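Local coordinates for protein member of DUF4221 family (Bacteroides vulgatus, PDB 3S9J) that is of unknown function but folds as a six-bladed beta-propeller of the DUF4221 family, made by the gut bacterium Bacteroides vulgatus, at residues K39-F44 with I56-N61; N76-V81 with V95-I100; G83-P88 with A138-S143; D89-L94 with I106-E111. One frame throughout, in Å; residues are numbered along the deposited sequence.

Contact 1 of 4, residues K39-F44 with I56-N61; sequences KEYLHF and IFDIEN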
loop_
_atom_site.group_PDB
_atom_site.type_symbol
_atom_site.label_atom_id
_atom_site.label_comp_id
_atom_site.label_asym_id
_atom_site.label_seq_id
_atom_site.Cartn_x
_atom_site.Cartn_y
_atom_site.Cartn_z
ATOM N N LYS A 39 3.925 -11.446 20.221
ATOM C CA LYS A 39 2.542 -11.455 19.727
ATOM C C LYS A 39 2.418 -10.612 18.453
ATOM O O LYS A 39 3.249 -9.746 18.178
ATOM C CB LYS A 39 1.588 -10.898 20.798
ATOM C CG LYS A 39 1.092 -11.920 21.833
ATOM C CD LYS A 39 0.324 -11.254 22.993
ATOM C CE LYS A 39 -0.764 -10.258 22.531
ATOM N NZ LYS A 39 -2.134 -10.851 22.354
ATOM N N GLU A 40 1.372 -10.866 17.662
ATOM C CA GLU A 40 1.135 -10.053 16.484
ATOM C C GLU A 40 0.014 -9.036 16.747
ATOM O O GLU A 40 -1.004 -9.319 17.404
ATOM C CB GLU A 40 0.829 -10.861 15.210
ATOM C CG GLU A 40 -0.282 -11.866 15.366
ATOM C CD GLU A 40 -0.768 -12.486 14.057
ATOM O OE1 GLU A 40 -0.362 -12.058 12.950
ATOM O OE2 GLU A 40 -1.577 -13.422 14.155
ATOM N N TYR A 41 0.193 -7.879 16.144
ATOM C CA TYR A 41 -0.690 -6.757 16.281
ATOM C C TYR A 41 -0.960 -6.131 14.908
ATOM O O TYR A 41 -0.218 -6.353 13.952
ATOM C CB TYR A 41 -0.055 -5.695 17.190
ATOM C CG TYR A 41 0.200 -6.179 18.590
ATOM C CD1 TYR A 41 -0.776 -6.096 19.554
ATOM C CD2 TYR A 41 1.440 -6.705 18.944
ATOM C CE1 TYR A 41 -0.576 -6.580 20.838
ATOM C CE2 TYR A 41 1.661 -7.175 20.227
ATOM C CZ TYR A 41 0.650 -7.101 21.165
ATOM O OH TYR A 41 0.845 -7.558 22.441
ATOM N N LEU A 42 -2.002 -5.309 14.859
ATOM C CA LEU A 42 -2.236 -4.439 13.720
ATOM C C LEU A 42 -2.067 -2.978 14.158
ATOM O O LEU A 42 -2.774 -2.479 15.038
ATOM C CB LEU A 42 -3.630 -4.709 13.100
ATOM C CG LEU A 42 -3.974 -4.036 11.775
ATOM C CD1 LEU A 42 -3.011 -4.483 10.683
ATOM C CD2 LEU A 42 -5.466 -4.281 11.346
ATOM N N HIS A 43 -1.116 -2.308 13.526
ATOM C CA HIS A 43 -0.928 -0.868 13.632
ATOM C C HIS A 43 -2.005 -0.236 12.743
ATOM O O HIS A 43 -2.030 -0.487 11.546
ATOM C CB HIS A 43 0.440 -0.513 13.105
ATOM C CG HIS A 43 0.696 0.960 12.943
ATOM N ND1 HIS A 43 1.564 1.647 13.767
ATOM C CD2 HIS A 43 0.238 1.863 12.033
ATOM C CE1 HIS A 43 1.600 2.918 13.398
ATOM N NE2 HIS A 43 0.832 3.073 12.332
ATOM N N PHE A 44 -2.877 0.582 13.303
ATOM C CA PHE A 44 -4.006 1.110 12.549
ATOM C C PHE A 44 -4.036 2.618 12.728
ATOM O O PHE A 44 -4.462 3.112 13.761
ATOM C CB PHE A 44 -5.270 0.445 13.070
ATOM C CG PHE A 44 -6.564 0.808 12.351
ATOM C CD1 PHE A 44 -7.307 1.925 12.731
ATOM C CD2 PHE A 44 -7.079 -0.037 11.384
ATOM C CE1 PHE A 44 -8.543 2.206 12.120
ATOM C CE2 PHE A 44 -8.319 0.252 10.776
ATOM C CZ PHE A 44 -9.042 1.368 11.168
ATOM N N ILE A 56 -3.675 0.406 18.149
ATOM C CA ILE A 56 -3.036 -0.860 17.969
ATOM C C ILE A 56 -4.034 -1.945 18.340
ATOM O O ILE A 56 -4.556 -1.939 19.461
ATOM C CB ILE A 56 -1.781 -0.993 18.885
ATOM C CG1 ILE A 56 -0.808 0.167 18.661
ATOM C CG2 ILE A 56 -1.120 -2.400 18.686
ATOM C CD1 ILE A 56 -0.277 0.324 17.226
ATOM N N PHE A 57 -4.339 -2.841 17.403
ATOM C CA PHE A 57 -5.241 -3.940 17.655
ATOM C C PHE A 57 -4.486 -5.224 17.998
ATOM O O PHE A 57 -3.524 -5.560 17.337
ATOM C CB PHE A 57 -6.122 -4.244 16.452
ATOM C CG PHE A 57 -7.166 -3.188 16.149
ATOM C CD1 PHE A 57 -8.326 -3.076 16.916
ATOM C CD2 PHE A 57 -7.004 -2.337 15.095
ATOM C CE1 PHE A 57 -9.275 -2.113 16.634
ATOM C CE2 PHE A 57 -7.965 -1.402 14.783
ATOM C CZ PHE A 57 -9.111 -1.286 15.525
ATOM N N ASP A 58 -5.004 -5.937 18.983
ATOM C CA ASP A 58 -4.512 -7.263 19.430
ATOM C C ASP A 58 -5.213 -8.360 18.642
ATOM O O ASP A 58 -6.421 -8.560 18.787
ATOM C CB ASP A 58 -4.799 -7.363 20.911
ATOM C CG ASP A 58 -4.320 -8.669 21.538
ATOM O OD1 ASP A 58 -4.083 -9.668 20.814
ATOM O OD2 ASP A 58 -4.243 -8.667 22.781
ATOM N N ILE A 59 -4.475 -9.017 17.749
ATOM C CA ILE A 59 -5.063 -9.979 16.828
ATOM C C ILE A 59 -5.592 -11.221 17.551
ATOM O O ILE A 59 -6.754 -11.627 17.349
ATOM C CB ILE A 59 -4.088 -10.328 15.690
ATOM C CG1 ILE A 59 -3.938 -9.129 14.728
ATOM C CG2 ILE A 59 -4.607 -11.564 14.915
ATOM C CD1 ILE A 59 -2.716 -9.199 13.827
ATOM N N GLU A 60 -4.773 -11.802 18.430
ATOM C CA GLU A 60 -5.150 -13.012 19.168
ATOM C C GLU A 60 -6.422 -12.771 19.972
ATOM O O GLU A 60 -7.283 -13.621 20.021
ATOM C CB GLU A 60 -3.999 -13.418 20.112
ATOM C CG GLU A 60 -4.276 -14.644 21.000
ATOM C CD GLU A 60 -3.296 -14.793 22.204
ATOM O OE1 GLU A 60 -2.380 -13.949 22.424
ATOM O OE2 GLU A 60 -3.478 -15.776 22.957
ATOM N N ASN A 61 -6.524 -11.601 20.612
ATOM C CA ASN A 61 -7.615 -11.308 21.524
ATOM C C ASN A 61 -8.756 -10.489 20.904
ATOM O O ASN A 61 -9.761 -10.215 21.559
ATOM C CB ASN A 61 -7.050 -10.630 22.787
ATOM C CG ASN A 61 -6.168 -11.574 23.589
ATOM O OD1 ASN A 61 -6.599 -12.684 23.913
ATOM N ND2 ASN A 61 -4.952 -11.158 23.874
HETATM O O HOH W 1 -2.034 -10.912 19.228
#
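In the four-stranded antiparallel blade of this beta-propeller that is built from residues 31-69, the two middle strands, 39-46 and 53-58, form a beta hairpin, and Leu42 and Phe57 meet in it as a hydrogen-bonded pair. Leu42 N donates to Phe57 O at 2.9 Å, and Phe57 N returns the bond to Leu42 O. Side chains then alternate between the two faces of the sheet. On one face Phe57 turns its edge to the face of Phe44, a T-shaped pair with ring centroids 5.3 Å apart and planes at 81°. Phe57 CE2 lies 3.6 Å from Phe44 CG, toward the rim of that ring. Leu355 of strand 354-364, in another blade, touches both rings, so the pair belongs to the packing between two blades. On the other face Ile56 divides its branches: CG2 rests 3.8 Å from Tyr41 CB, while CD1 lies 3.8 Å from His43 CA.

Past the last bridge the chain turns away, and polar groups take over. Glu40 lies across Ile59, but its carboxylate OE1 is held by Arg335 N and Gln33 NE2. In one of its two conformers the Lys39 chain bends at its third and fourth torsions, which brings NZ to Asp58 OD1 at 2.8 Å and to Glu60 OE1 in one salt-bridge network. Asp58 OD1 also accepts from Asn61 N, three residues on, an Asx motif; Lys39 NZ and Asn61 N reach it from opposite faces of the carboxylate. The second oxygen, OD2, accepts from Asn61 ND2 at 2.8 Å, a nearly straight bond of 170° lying in the amide plane of Asn61.

Contact 2 of 4, residues N76-V81 with V95-I100; sequences NGLPAV and VAQNNI. With FMT (formic acid), chain P.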
loop_
_atom_site.group_PDB
_atom_site.type_symbol
_atom_site.label_atom_id
_atom_site.label_comp_id
_atom_site.label_asym_id
_atom_site.label_seq_id
_atom_site.Cartn_x
_atom_site.Cartn_y
_atom_site.Cartn_z
ATOM N N ASN A 76 5.064 18.230 21.072
ATOM C CA ASN A 76 4.938 16.981 20.318
ATOM C C ASN A 76 3.988 17.122 19.141
ATOM O O ASN A 76 3.426 16.155 18.664
ATOM C CB ASN A 76 4.510 15.884 21.278
ATOM C CG ASN A 76 5.580 15.593 22.308
ATOM O OD1 ASN A 76 6.727 15.283 21.944
ATOM N ND2 ASN A 76 5.241 15.730 23.589
ATOM N N GLY A 77 3.852 18.346 18.638
ATOM C CA GLY A 77 2.944 18.637 17.555
ATOM C C GLY A 77 3.316 18.005 16.223
ATOM O O GLY A 77 4.456 18.133 15.742
ATOM N N LEU A 78 2.345 17.288 15.666
ATOM C CA LEU A 78 2.414 16.666 14.362
ATOM C C LEU A 78 1.276 17.239 13.551
ATOM O O LEU A 78 0.155 16.710 13.587
ATOM C CB LEU A 78 2.256 15.168 14.478
ATOM C CG LEU A 78 3.253 14.448 15.382
ATOM C CD1 LEU A 78 2.687 13.095 15.800
ATOM C CD2 LEU A 78 4.612 14.269 14.704
ATOM N N PRO A 79 1.549 18.320 12.784
ATOM C CA PRO A 79 0.484 19.043 12.097
ATOM C C PRO A 79 -0.281 18.296 11.030
ATOM O O PRO A 79 -1.435 18.642 10.776
ATOM C CB PRO A 79 1.230 20.230 11.440
ATOM C CG PRO A 79 2.442 20.418 12.243
ATOM C CD PRO A 79 2.846 19.021 12.660
ATOM N N ALA A 80 0.320 17.296 10.370
ATOM C CA ALA A 80 -0.252 16.768 9.129
ATOM C C ALA A 80 0.051 15.308 8.813
ATOM O O ALA A 80 0.449 14.951 7.687
ATOM C CB ALA A 80 0.162 17.642 7.947
ATOM N N VAL A 81 -0.173 14.456 9.803
ATOM C CA VAL A 81 0.034 13.034 9.655
ATOM C C VAL A 81 -0.889 12.406 8.633
ATOM O O VAL A 81 -2.124 12.597 8.640
ATOM C CB VAL A 81 -0.164 12.292 10.990
ATOM C CG1 VAL A 81 -0.065 10.755 10.795
ATOM C CG2 VAL A 81 0.801 12.812 12.028
ATOM N N VAL A 95 6.291 8.559 10.937
ATOM C CA VAL A 95 5.072 9.123 10.381
ATOM C C VAL A 95 5.415 10.105 9.274
ATOM O O VAL A 95 6.406 10.826 9.325
ATOM C CB VAL A 95 4.129 9.804 11.427
ATOM C CG1 VAL A 95 3.787 8.830 12.608
ATOM C CG2 VAL A 95 4.724 11.122 11.940
ATOM N N ALA A 96 4.585 10.075 8.243
ATOM C CA ALA A 96 4.734 10.925 7.051
ATOM C C ALA A 96 3.785 12.116 7.175
ATOM O O ALA A 96 2.597 11.955 7.480
ATOM C CB ALA A 96 4.420 10.155 5.764
ATOM N N GLN A 97 4.320 13.312 6.933
ATOM C CA GLN A 97 3.531 14.539 6.963
ATOM C C GLN A 97 3.759 15.269 5.644
ATOM O O GLN A 97 4.451 16.302 5.574
ATOM C CB GLN A 97 3.873 15.388 8.180
ATOM C CG GLN A 97 3.832 14.652 9.517
ATOM C CD GLN A 97 3.913 15.561 10.667
ATOM O OE1 GLN A 97 2.981 16.325 10.929
ATOM N NE2 GLN A 97 5.032 15.515 11.383
ATOM N N ASN A 98 3.192 14.691 4.597
ATOM C CA ASN A 98 3.318 15.240 3.243
ATOM C C ASN A 98 3.139 16.750 3.133
ATOM O O ASN A 98 3.963 17.427 2.503
ATOM C CB ASN A 98 2.345 14.554 2.319
ATOM C CG ASN A 98 2.420 15.072 0.888
ATOM O OD1 ASN A 98 3.289 14.690 0.146
ATOM N ND2 ASN A 98 1.469 15.930 0.501
ATOM N N ASN A 99 2.068 17.304 3.718
ATOM C CA ASN A 99 1.685 18.666 3.422
ATOM C C ASN A 99 2.682 19.678 3.949
ATOM O O ASN A 99 2.689 20.808 3.504
ATOM C CB ASN A 99 0.291 18.976 3.964
ATOM C CG ASN A 99 -0.806 18.261 3.207
ATOM O OD1 ASN A 99 -0.577 17.611 2.184
ATOM N ND2 ASN A 99 -2.048 18.385 3.727
ATOM N N ILE A 100 3.544 19.269 4.885
ATOM C CA ILE A 100 4.564 20.131 5.432
ATOM C C ILE A 100 6.008 19.614 5.166
ATOM O O ILE A 100 6.951 20.071 5.808
ATOM C CB ILE A 100 4.354 20.414 6.961
ATOM C CG1 ILE A 100 4.379 19.118 7.788
ATOM C CG2 ILE A 100 3.046 21.221 7.216
ATOM C CD1 ILE A 100 4.572 19.373 9.277
HETATM C C FMT P . -2.557 19.798 7.083
HETATM O O1 FMT P . -1.970 20.392 6.156
HETATM O O2 FMT P . -2.859 20.340 8.164
HETATM O O HOH W 2 6.055 17.381 13.598
HETATM O O HOH W 3 -0.030 15.702 5.075
#
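The loop that carries the chain from one propeller blade into the next, here residues 76-81 between strands 63-69 and 84-86, is pinned to strand 93-97 by the side chain of Gln97. Its carbonyl oxygen OE1 takes the N-H of Ala80 at 2.9 Å, with an angle of 163° at the hydrogen and the donor in the carbonyl plane. The glutamine runs extended beyond CG (chi2 -169°), and this length carries the amide to the backbone of Pro79 and Ala80. Its other end, NE2, approaches Leu78 CD2 at 3.6 Å and donates to a water that in turn donates to Gly77 O; a weak bond to Ser104 OG lies beyond. One side-chain amide thus serves two successive parts of the loop.

In a beta-propeller such a connection passes from the outermost strand of one sheet to the first strand of the next, and here it is sealed by small apolar contacts. Leu78 CD2 meets Val95 CG2, in the conformer described, at 4.2 Å, the two side chains crossing at about a right angle. Val81 approaches the same methyl with its own CG2. Farther along, Ile100 CD1 touches the ring of Pro79, 3.8 Å from CG.

Backbone contacts are of the CA-H...O kind, Gln97 CA standing 3.2 Å from Ala80 O. That carbonyl also accepts from a water which takes the N-H of Asn99. Tyr52 OH, outside these segments, bonds to Leu78 O and Val81 N, and Asn99 ND2 donates to a formic acid, probably from the crystallisation liquor, at 3.2 Å.

Contact 3 of 4, residues G83-P88 with A138-S143; sequences GSRPSP and AFIKDS. With FMT (formic acid), chain J.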
loop_
_atom_site.group_PDB
_atom_site.type_symbol
_atom_site.label_atom_id
_atom_site.label_comp_id
_atom_site.label_asym_id
_atom_site.label_seq_id
_atom_site.Cartn_x
_atom_site.Cartn_y
_atom_site.Cartn_z
ATOM N N GLY A 83 -0.002 8.686 7.038
ATOM C CA GLY A 83 0.879 7.558 6.857
ATOM C C GLY A 83 1.719 7.391 8.121
ATOM O O GLY A 83 2.320 8.350 8.630
ATOM N N SER A 84 1.806 6.161 8.595
ATOM C CA SER A 84 2.551 5.836 9.803
ATOM C C SER A 84 2.866 4.363 9.816
ATOM O O SER A 84 2.078 3.537 9.325
ATOM C CB SER A 84 1.789 6.274 11.061
ATOM O OG SER A 84 0.516 5.656 11.116
ATOM N N ARG A 85 4.030 4.009 10.367
ATOM C CA ARG A 85 4.481 2.649 10.285
ATOM C C ARG A 85 5.262 2.214 11.509
ATOM O O ARG A 85 6.114 2.965 11.997
ATOM C CB ARG A 85 5.375 2.498 9.044
ATOM C CG ARG A 85 6.644 3.278 9.121
ATOM C CD ARG A 85 7.457 3.260 7.842
ATOM N NE ARG A 85 7.747 1.958 7.297
ATOM C CZ ARG A 85 8.649 1.084 7.745
ATOM N NH1 ARG A 85 9.369 1.282 8.855
ATOM N NH2 ARG A 85 8.839 -0.022 7.067
ATOM N N PRO A 86 4.998 0.995 11.982
ATOM C CA PRO A 86 5.834 0.397 13.049
ATOM C C PRO A 86 7.220 0.171 12.481
ATOM O O PRO A 86 7.351 -0.338 11.353
ATOM C CB PRO A 86 5.140 -0.923 13.358
ATOM C CG PRO A 86 4.319 -1.267 12.178
ATOM C CD PRO A 86 3.999 0.051 11.456
ATOM N N SER A 87 8.249 0.561 13.227
ATOM C CA SER A 87 9.587 0.658 12.658
ATOM C C SER A 87 10.656 0.054 13.609
ATOM O O SER A 87 11.614 0.753 13.982
ATOM C CB SER A 87 9.907 2.118 12.343
ATOM O OG SER A 87 9.018 2.636 11.368
ATOM N N PRO A 88 10.524 -1.242 13.948
ATOM C CA PRO A 88 9.596 -2.254 13.397
ATOM C C PRO A 88 8.370 -2.556 14.230
ATOM O O PRO A 88 7.537 -3.349 13.811
ATOM C CB PRO A 88 10.474 -3.508 13.349
ATOM C CG PRO A 88 11.319 -3.377 14.581
ATOM C CD PRO A 88 11.630 -1.899 14.696
ATOM N N ALA A 138 7.000 1.384 2.844
ATOM C CA ALA A 138 8.376 1.858 3.021
ATOM C C ALA A 138 9.204 0.696 3.527
ATOM O O ALA A 138 8.695 -0.403 3.784
ATOM C CB ALA A 138 8.457 3.055 3.947
ATOM N N PHE A 139 10.511 0.913 3.672
ATOM C CA PHE A 139 11.369 -0.073 4.265
ATOM C C PHE A 139 12.622 0.631 4.815
ATOM O O PHE A 139 12.919 1.799 4.463
ATOM C CB PHE A 139 11.720 -1.221 3.313
ATOM C CG PHE A 139 12.445 -0.799 2.039
ATOM C CD1 PHE A 139 11.728 -0.398 0.919
ATOM C CD2 PHE A 139 13.829 -0.818 1.964
ATOM C CE1 PHE A 139 12.389 -0.005 -0.246
ATOM C CE2 PHE A 139 14.503 -0.437 0.782
ATOM C CZ PHE A 139 13.768 -0.052 -0.319
ATOM N N ILE A 140 13.284 -0.045 5.729
ATOM C CA ILE A 140 14.465 0.523 6.404
ATOM C C ILE A 140 15.641 -0.383 6.122
ATOM O O ILE A 140 15.591 -1.592 6.355
ATOM C CB ILE A 140 14.233 0.744 7.919
ATOM C CG1 ILE A 140 13.109 1.779 8.126
ATOM C CG2 ILE A 140 15.543 1.217 8.656
ATOM C CD1 ILE A 140 12.733 2.057 9.561
ATOM N N LYS A 141 16.698 0.207 5.574
ATOM C CA LYS A 141 17.950 -0.528 5.309
ATOM C C LYS A 141 19.085 0.373 5.779
ATOM O O LYS A 141 19.133 1.551 5.407
ATOM C CB LYS A 141 18.075 -0.872 3.813
ATOM C CG LYS A 141 19.326 -1.698 3.427
ATOM C CD LYS A 141 19.336 -2.105 1.922
ATOM C CE LYS A 141 20.521 -3.033 1.554
ATOM N NZ LYS A 141 20.497 -3.540 0.098
ATOM N N ASP A 142 19.964 -0.168 6.632
ATOM C CA ASP A 142 21.132 0.570 7.118
ATOM C C ASP A 142 20.733 1.935 7.701
ATOM O O ASP A 142 21.346 2.947 7.379
ATOM C CB ASP A 142 22.116 0.740 5.964
ATOM C CG ASP A 142 23.560 0.797 6.414
ATOM O OD1 ASP A 142 23.850 0.762 7.635
ATOM O OD2 ASP A 142 24.411 0.861 5.508
ATOM N N SER A 143 19.687 1.939 8.527
ATOM C CA SER A 143 19.177 3.130 9.221
ATOM C C SER A 143 18.734 4.306 8.311
ATOM O O SER A 143 18.750 5.462 8.734
ATOM C CB SER A 143 20.198 3.582 10.277
ATOM O OG SER A 143 20.314 2.572 11.284
HETATM C C FMT J . 10.776 -2.047 9.403
HETATM O O1 FMT J . 10.011 -2.213 8.444
HETATM O O2 FMT J . 10.910 -0.967 9.987
#
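Strands 84-86 and 139-141 stand too far apart to pair: the nearest CA atoms are 8.3 Å apart for Arg85 and Ala138 and 7.9 Å for Ser87 and Ile140. Side chains bridge the interval, chiefly that of Arg85. Its chain bends at the third torsion (chi3 -53°), bringing the guanidinium beside Ala138 and Ile140. Ala138 CB packs 3.6 Å from Arg85 NE, and Ile140 CD1 lies 3.5 Å from Arg85 NH1, approaching the flat group obliquely. Ile140 CD1 also meets Ser87 CB. A weak bond, 3.3 Å long, joins Arg85 NH2 to Ala138 O, while NE donates to Pro137 O just before the segment.

The guanidinium is anchored from its own segment as well, since NH1 reaches Ser87 OG, tilted from the plane, and that hydroxyl donates to Arg85 O. A formic acid, probably from the crystallisation liquor, takes both terminal nitrogens of Arg85 in a bidentate grip, NH2 to O1 at 2.8 Å and NH1 to O2 at 3.0 Å. Each strand is the first of its four-stranded sheet, and the contact thereby joins the first strands of two successive blades of the six-bladed propeller.

Contact 4 of 4, residues D89-L94 with I106-E111; sequences DSQYIL and INSQGE. With FMT (formic acid), chain I.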
loop_
_atom_site.group_PDB
_atom_site.type_symbol
_atom_site.label_atom_id
_atom_site.label_comp_id
_atom_site.label_asym_id
_atom_site.label_seq_id
_atom_site.Cartn_x
_atom_site.Cartn_y
_atom_site.Cartn_z
ATOM N N ASP A 89 8.275 -1.937 15.400
ATOM C CA ASP A 89 7.154 -2.165 16.309
ATOM C C ASP A 89 6.632 -0.838 16.821
ATOM O O ASP A 89 6.964 0.210 16.257
ATOM C CB ASP A 89 7.553 -3.140 17.423
ATOM C CG ASP A 89 8.700 -2.633 18.297
ATOM O OD1 ASP A 89 8.921 -1.429 18.426
ATOM O OD2 ASP A 89 9.404 -3.482 18.876
ATOM N N SER A 90 5.811 -0.855 17.865
ATOM C CA SER A 90 5.131 0.365 18.311
ATOM C C SER A 90 6.000 1.262 19.171
ATOM O O SER A 90 5.598 2.367 19.503
ATOM C CB SER A 90 3.867 0.018 19.087
ATOM O OG SER A 90 4.169 -0.614 20.323
ATOM N N GLN A 91 7.209 0.824 19.500
ATOM C CA GLN A 91 8.089 1.639 20.347
ATOM C C GLN A 91 8.793 2.745 19.592
ATOM O O GLN A 91 9.275 3.725 20.197
ATOM C CB GLN A 91 9.137 0.746 21.025
ATOM C CG GLN A 91 8.536 -0.322 21.938
ATOM C CD GLN A 91 7.566 0.244 22.970
ATOM O OE1 GLN A 91 7.867 1.216 23.656
ATOM N NE2 GLN A 91 6.390 -0.356 23.065
ATOM N N TYR A 92 8.851 2.598 18.268
ATOM C CA TYR A 92 9.480 3.566 17.386
ATOM C C TYR A 92 8.752 3.510 16.076
ATOM O O TYR A 92 8.821 2.515 15.338
ATOM C CB TYR A 92 10.958 3.187 17.182
ATOM C CG TYR A 92 11.757 4.176 16.309
ATOM C CD1 TYR A 92 12.274 5.349 16.841
ATOM C CD2 TYR A 92 11.998 3.901 14.973
ATOM C CE1 TYR A 92 13.036 6.237 16.057
ATOM C CE2 TYR A 92 12.735 4.787 14.173
ATOM C CZ TYR A 92 13.247 5.937 14.725
ATOM O OH TYR A 92 14.001 6.781 13.940
ATOM N N ILE A 93 7.991 4.570 15.856
ATOM C CA ILE A 93 7.060 4.680 14.731
ATOM C C ILE A 93 7.490 5.864 13.879
ATOM O O ILE A 93 7.803 6.927 14.404
ATOM C CB ILE A 93 5.605 4.882 15.241
ATOM C CG1 ILE A 93 5.063 3.586 15.865
ATOM C CG2 ILE A 93 4.644 5.371 14.073
ATOM C CD1 ILE A 93 3.841 3.808 16.823
ATOM N N LEU A 94 7.477 5.677 12.563
ATOM C CA LEU A 94 7.764 6.751 11.633
ATOM C C LEU A 94 6.439 7.240 11.025
ATOM O O LEU A 94 5.585 6.438 10.661
ATOM C CB LEU A 94 8.727 6.270 10.553
ATOM C CG LEU A 94 10.190 6.143 11.034
ATOM C CD1 LEU A 94 11.046 5.394 10.004
ATOM C CD2 LEU A 94 10.741 7.547 11.323
ATOM N N ILE A 106 8.241 8.957 16.350
ATOM C CA ILE A 106 7.537 9.088 17.626
ATOM C C ILE A 106 7.685 7.831 18.447
ATOM O O ILE A 106 8.002 6.756 17.918
ATOM C CB ILE A 106 6.032 9.430 17.444
ATOM C CG1 ILE A 106 5.256 8.305 16.760
ATOM C CG2 ILE A 106 5.854 10.701 16.639
ATOM C CD1 ILE A 106 3.735 8.547 16.731
ATOM N N ASN A 107 7.487 7.962 19.763
ATOM C CA ASN A 107 7.411 6.763 20.620
ATOM C C ASN A 107 5.956 6.312 20.868
ATOM O O ASN A 107 5.016 6.872 20.287
ATOM C CB ASN A 107 8.181 6.972 21.928
ATOM C CG ASN A 107 7.580 8.036 22.820
ATOM O OD1 ASN A 107 6.411 8.371 22.696
ATOM N ND2 ASN A 107 8.394 8.579 23.744
ATOM N N SER A 108 5.774 5.294 21.725
ATOM C CA SER A 108 4.460 4.694 21.957
ATOM C C SER A 108 3.521 5.626 22.710
ATOM O O SER A 108 2.342 5.347 22.816
ATOM C CB SER A 108 4.606 3.372 22.725
ATOM O OG SER A 108 5.255 3.565 23.974
ATOM N N GLN A 109 4.064 6.712 23.251
ATOM C CA GLN A 109 3.274 7.721 23.942
ATOM C C GLN A 109 2.958 8.896 23.016
ATOM O O GLN A 109 2.394 9.921 23.445
ATOM C CB GLN A 109 4.019 8.173 25.212
ATOM C CG GLN A 109 4.197 7.057 26.262
ATOM C CD GLN A 109 5.332 6.073 25.940
ATOM O OE1 GLN A 109 6.470 6.472 25.655
ATOM N NE2 GLN A 109 5.022 4.776 26.000
ATOM N N GLY A 110 3.337 8.769 21.732
ATOM C CA GLY A 110 3.103 9.838 20.782
ATOM C C GLY A 110 4.030 11.035 20.901
ATOM O O GLY A 110 3.740 12.097 20.337
ATOM N N GLU A 111 5.126 10.886 21.648
ATOM C CA GLU A 111 6.094 11.962 21.812
ATOM C C GLU A 111 7.069 11.964 20.667
ATOM O O GLU A 111 7.515 10.916 20.224
ATOM C CB GLU A 111 6.824 11.806 23.138
ATOM C CG GLU A 111 5.838 11.881 24.322
ATOM C CD GLU A 111 6.442 11.448 25.639
ATOM O OE1 GLU A 111 7.461 10.731 25.653
ATOM O OE2 GLU A 111 5.837 11.807 26.662
HETATM C C FMT I . 11.892 7.788 23.198
HETATM O O1 FMT I . 12.070 6.654 22.728
HETATM O O2 FMT I . 11.053 8.008 24.070
HETATM O O HOH W 4 8.208 3.851 22.837
HETATM O O HOH W 5 6.773 2.329 25.820
#
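Ile93 and Ile106 form a hydrogen-bonded antiparallel pair, each backbone bonded to the other: Ile106 N donates to Ile93 O at 2.8 Å and Ile93 N to Ile106 O at 3.0 Å. Their side chains share one face of the sheet, where Ile106 CG1 lies 3.8 Å from Ile93 CB. A first torsion of 65° sets that CG1 between the backbone N and carbonyl carbon of Ile106, on the side where it meets Ile93 CB. CA-H...O contacts join Tyr92 CA to Ile106 O and Asn107 CA to Gln91 O.

Beyond the pair, a type I turn, Asp89 to Tyr92, leads into the strand, and another, Asn107 to Gly110, follows Ile106. Ser108 CB, in the conformer described, nears Ser90 O at 3.5 Å. Water joins the turns: one molecule donates to Gln91 O and OE1 and accepts from Ser108 N. At its other end the Gln91 amide donates through NE2 to Glu36.

Each turn is stabilised by an Asx turn at its start. Asp89 OD1 accepts from Gln91 N at 3.0 Å. Asn107 OD1 takes two backbone N-H groups, Gln109 N and Glu111 N, from opposite faces of its plane. Asn107 ND2 meets Glu111 OE1 almost straight (177°) in the amide plane, and also donates to a formic acid O2 at 2.7 Å, so both ends of this amide are engaged.

Outward, Ile93 packs on Ile68 and Ser108 on Lys66, both of strand 63-69 in the preceding blade, while strand 84-86 flanks strand 93-97 in the same sheet.

In the fold
Contacts 2, 3 and 4 all use the blade that runs from strand 84-86 to strand 112-117, contact 3 bridging it to the next blade, while contact 1 lies in the blade before it. Strand 93-97 serves both contact 2 and contact 4, whose centres are 14 Å apart, and its neighbour 84-86 supplies contact 3, 12 Å from contact 4. Gly83 O with Ala96 N and Leu94 O with Arg85 N, each 2.9 Å apart, tie contact 3 to the other two. Contact 1 reaches across the blade interface through His43 NE2, 2.9 Å from Ser84 OG. Tyr52 and Leu70 belong to a sodium site; the side chain of Leu78 is about 8 Å from a sodium ion.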